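PDB 5Z3M: Low molecular weight phosphotyrosine protein phosphatase from Vibrio cholerae serotype O1, which probably acts as a protein tyrosine phosphatase, removing phosphate from phosphotyrosine residues of proteins. Local coordinates for residues 44-49 with 72-77. Sequence-based numbering, arbitrary orientation.
Sequences TLKTGK and VQQVTQ
The side chain of Q74 lies against the carbonyl oxygen of T44, with CG of Q74 3.4 Å from T44 O. CD follows at 3.5 Å from the same oxygen, so the contact is van der Waals in kind. CG stands anti to the backbone N of Q74 (chi1 -165°), which sets it beside the T44 carbonyl; the orientation of the amide end beyond it is doubtful. On the other flank, K46 reaches over Q74: its chain, kinked at chi2 and chi3, crosses the glutamine at roughly a right angle and sets CE 3.6 Å from Q74 CB. Its ammonium end thus lies beside the aliphatic root of Q74, with no acceptor of 72-77 bonded to it. Beyond Q74, V75 brings CG1 to 4.2 Å from T44 CA.

At the far end V72 points its CB toward 44-49. V72 CG1 packs 3.5 Å from T47 OG1, the two side chains again crossing almost perpendicularly, while V72 CG2 rests beside the carbonyl of K49. In this surface contact the V72–T50 backbone hydrogen bond joins the loops just past 44-49, and the Q73–G43 bond fastens 72-77 to the end of strand 38-43.

The two loops run roughly antiparallel. Segment 44-49 leads from the edge strand 38-43 of the parallel sheet toward helix 54-61; the loop segment 72-77 comes after that helix and leads toward helix 79-82. Both adjoin the CX5R phosphate-binding loop that links strand 7-12 to helix 18-32: T44 bonds through its backbone to C12, the predicted nucleophile, and Q73 N to the N15 side chain, which places the pair at the rim of the probable active site.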
ATOM      1  N   THR A  44       2.392  -3.799 -18.658  1.00 42.31           N
ATOM      2  CA  THR A  44       3.095  -3.733 -19.940  1.00 38.57           C
ATOM      3  C   THR A  44       2.864  -2.372 -20.571  1.00 35.23           C
ATOM      4  O   THR A  44       3.766  -1.786 -21.176  1.00 49.84           O
ATOM      5  CB  THR A  44       2.627  -4.819 -20.926  1.00 25.43           C
ATOM      6  OG1 THR A  44       1.371  -4.442 -21.500  1.00 25.44           O
ATOM      7  CG2 THR A  44       2.489  -6.149 -20.232  1.00 33.04           C
ATOM      8  N   LEU A  45       1.627  -1.898 -20.445  1.00 25.38           N
ATOM      9  CA  LEU A  45       1.205  -0.606 -20.975  1.00 25.47           C
ATOM     10  C   LEU A  45       1.370   0.477 -19.909  1.00 54.31           C
ATOM     11  O   LEU A  45       1.039   0.259 -18.743  1.00 43.44           O
ATOM     12  CB  LEU A  45      -0.256  -0.658 -21.448  1.00 27.07           C
ATOM     13  CG  LEU A  45      -0.761   0.535 -22.270  1.00 31.08           C
ATOM     14  CD1 LEU A  45      -0.385   0.373 -23.734  1.00 25.95           C
ATOM     15  CD2 LEU A  45      -2.269   0.764 -22.120  1.00 43.64           C
ATOM     16  N   LYS A  46       1.885   1.637 -20.305  1.00 49.01           N
ATOM     17  CA  LYS A  46       2.079   2.745 -19.372  1.00 25.54           C
ATOM     18  C   LYS A  46       0.769   3.506 -19.184  1.00 34.90           C
ATOM     19  O   LYS A  46       0.089   3.820 -20.160  1.00 25.76           O
ATOM     20  CB  LYS A  46       3.184   3.682 -19.873  1.00 35.27           C
ATOM     21  CG  LYS A  46       3.482   4.880 -18.974  1.00 38.55           C
ATOM     22  CD  LYS A  46       4.854   4.744 -18.326  1.00 40.65           C
ATOM     23  CE  LYS A  46       4.782   4.036 -16.981  1.00 30.73           C
ATOM     24  NZ  LYS A  46       6.122   3.555 -16.525  1.00 28.26           N
ATOM     25  N   THR A  47       0.409   3.790 -17.934  1.00 34.56           N
ATOM     26  CA  THR A  47      -0.824   4.520 -17.642  1.00 36.29           C
ATOM     27  C   THR A  47      -0.540   5.859 -16.974  1.00 51.52           C
ATOM     28  O   THR A  47       0.550   6.082 -16.447  1.00 40.74           O
ATOM     29  CB  THR A  47      -1.769   3.707 -16.736  1.00 29.78           C
ATOM     30  OG1 THR A  47      -1.099   3.369 -15.517  1.00 29.08           O
ATOM     31  CG2 THR A  47      -2.222   2.437 -17.435  1.00 41.56           C
ATOM     32  N   GLY A  48      -1.527   6.747 -16.997  1.00 71.02           N
ATOM     33  CA  GLY A  48      -1.416   8.010 -16.293  1.00 77.84           C
ATOM     34  C   GLY A  48      -1.593   7.781 -14.806  1.00 68.46           C
ATOM     35  O   GLY A  48      -1.055   8.527 -13.981  1.00 77.47           O
ATOM     36  N   LYS A  49      -2.340   6.727 -14.479  1.00 46.53           N
ATOM     37  CA  LYS A  49      -2.690   6.374 -13.102  1.00 32.94           C
ATOM     38  C   LYS A  49      -1.494   6.257 -12.171  1.00 25.46           C
ATOM     39  O   LYS A  49      -0.363   6.070 -12.616  1.00 31.99           O
ATOM     40  CB  LYS A  49      -3.467   5.056 -13.077  1.00 31.12           C
ATOM     41  CG  LYS A  49      -4.970   5.209 -13.220  1.00 34.11           C
ATOM     42  CD  LYS A  49      -5.469   4.582 -14.504  1.00 35.78           C
ATOM     43  CE  LYS A  49      -6.121   5.627 -15.385  1.00 34.73           C
ATOM     44  NZ  LYS A  49      -7.514   5.251 -15.734  1.00 40.63           N
ATOM     45  N   VAL A  72       1.383   2.008  -9.148  1.00 31.06           N
ATOM     46  CA  VAL A  72       1.455   1.513 -10.515  1.00 30.46           C
ATOM     47  C   VAL A  72       2.906   1.446 -11.013  1.00 42.70           C
ATOM     48  O   VAL A  72       3.731   2.308 -10.695  1.00 39.01           O
ATOM     49  CB  VAL A  72       0.598   2.407 -11.453  1.00 52.22           C
ATOM     50  CG1 VAL A  72       0.778   2.017 -12.918  1.00 30.12           C
ATOM     51  CG2 VAL A  72      -0.877   2.337 -11.049  1.00 30.48           C
ATOM     52  N   GLN A  73       3.216   0.381 -11.746  1.00 31.08           N
ATOM     53  CA  GLN A  73       4.526   0.186 -12.352  1.00 40.12           C
ATOM     54  C   GLN A  73       4.329  -0.331 -13.766  1.00 45.28           C
ATOM     55  O   GLN A  73       3.459  -1.169 -14.002  1.00 30.19           O
ATOM     56  CB  GLN A  73       5.373  -0.824 -11.567  1.00 42.79           C
ATOM     57  CG  GLN A  73       6.095  -0.316 -10.334  1.00 35.08           C
ATOM     58  CD  GLN A  73       7.025  -1.375  -9.758  1.00 44.64           C
ATOM     59  OE1 GLN A  73       7.487  -1.270  -8.621  1.00 45.67           O
ATOM     60  NE2 GLN A  73       7.304  -2.403 -10.549  1.00 40.28           N
ATOM     61  N   GLN A  74       5.129   0.155 -14.705  1.00 29.35           N
ATOM     62  CA  GLN A  74       5.240  -0.517 -15.988  1.00 38.68           C
ATOM     63  C   GLN A  74       6.504  -1.363 -15.918  1.00 28.74           C
ATOM     64  O   GLN A  74       7.397  -1.069 -15.123  1.00 37.12           O
ATOM     65  CB  GLN A  74       5.276   0.489 -17.145  1.00 29.32           C
ATOM     66  CG  GLN A  74       5.030  -0.104 -18.522  1.00 43.97           C
ATOM     67  CD  GLN A  74       6.230   0.054 -19.430  1.00 49.45           C
ATOM     68  OE1 GLN A  74       6.263   0.934 -20.290  1.00 54.87           O
ATOM     69  NE2 GLN A  74       7.230  -0.796 -19.237  1.00 33.95           N
ATOM     70  N   VAL A  75       6.559  -2.428 -16.716  1.00 44.16           N
ATOM     71  CA  VAL A  75       7.664  -3.387 -16.658  1.00 28.13           C
ATOM     72  C   VAL A  75       8.920  -2.824 -17.324  1.00 49.23           C
ATOM     73  O   VAL A  75       8.843  -2.166 -18.360  1.00 43.80           O
ATOM     74  CB  VAL A  75       7.270  -4.726 -17.317  1.00 27.85           C
ATOM     75  CG1 VAL A  75       7.088  -4.557 -18.815  1.00 27.83           C
ATOM     76  CG2 VAL A  75       8.298  -5.802 -17.025  1.00 31.03           C
ATOM     77  N   THR A  76      10.078  -3.069 -16.717  1.00 32.78           N
ATOM     78  CA  THR A  76      11.333  -2.498 -17.210  1.00 38.01           C
ATOM     79  C   THR A  76      12.399  -3.564 -17.454  1.00 48.25           C
ATOM     80  O   THR A  76      12.494  -4.531 -16.706  1.00 41.51           O
ATOM     81  CB  THR A  76      11.887  -1.441 -16.227  1.00 29.08           C
ATOM     82  OG1 THR A  76      12.382  -2.090 -15.052  1.00 29.21           O
ATOM     83  CG2 THR A  76      10.799  -0.454 -15.842  1.00 29.44           C
ATOM     84  N   GLN A  77      13.207  -3.363 -18.493  1.00 28.09           N
ATOM     85  CA  GLN A  77      14.211  -4.339 -18.919  1.00 27.79           C
ATOM     86  C   GLN A  77      15.079  -4.916 -17.789  1.00 27.91           C
ATOM     87  O   GLN A  77      15.568  -6.038 -17.896  1.00 46.91           O
ATOM     88  CB  GLN A  77      15.110  -3.709 -19.987  1.00 35.93           C
ATOM     89  CG  GLN A  77      14.487  -3.606 -21.364  1.00 39.15           C
ATOM     90  CD  GLN A  77      14.239  -4.960 -22.001  1.00 43.78           C
ATOM     91  OE1 GLN A  77      14.890  -5.951 -21.669  1.00 27.13           O
ATOM     92  NE2 GLN A  77      13.288  -5.007 -22.924  1.00 27.48           N
TER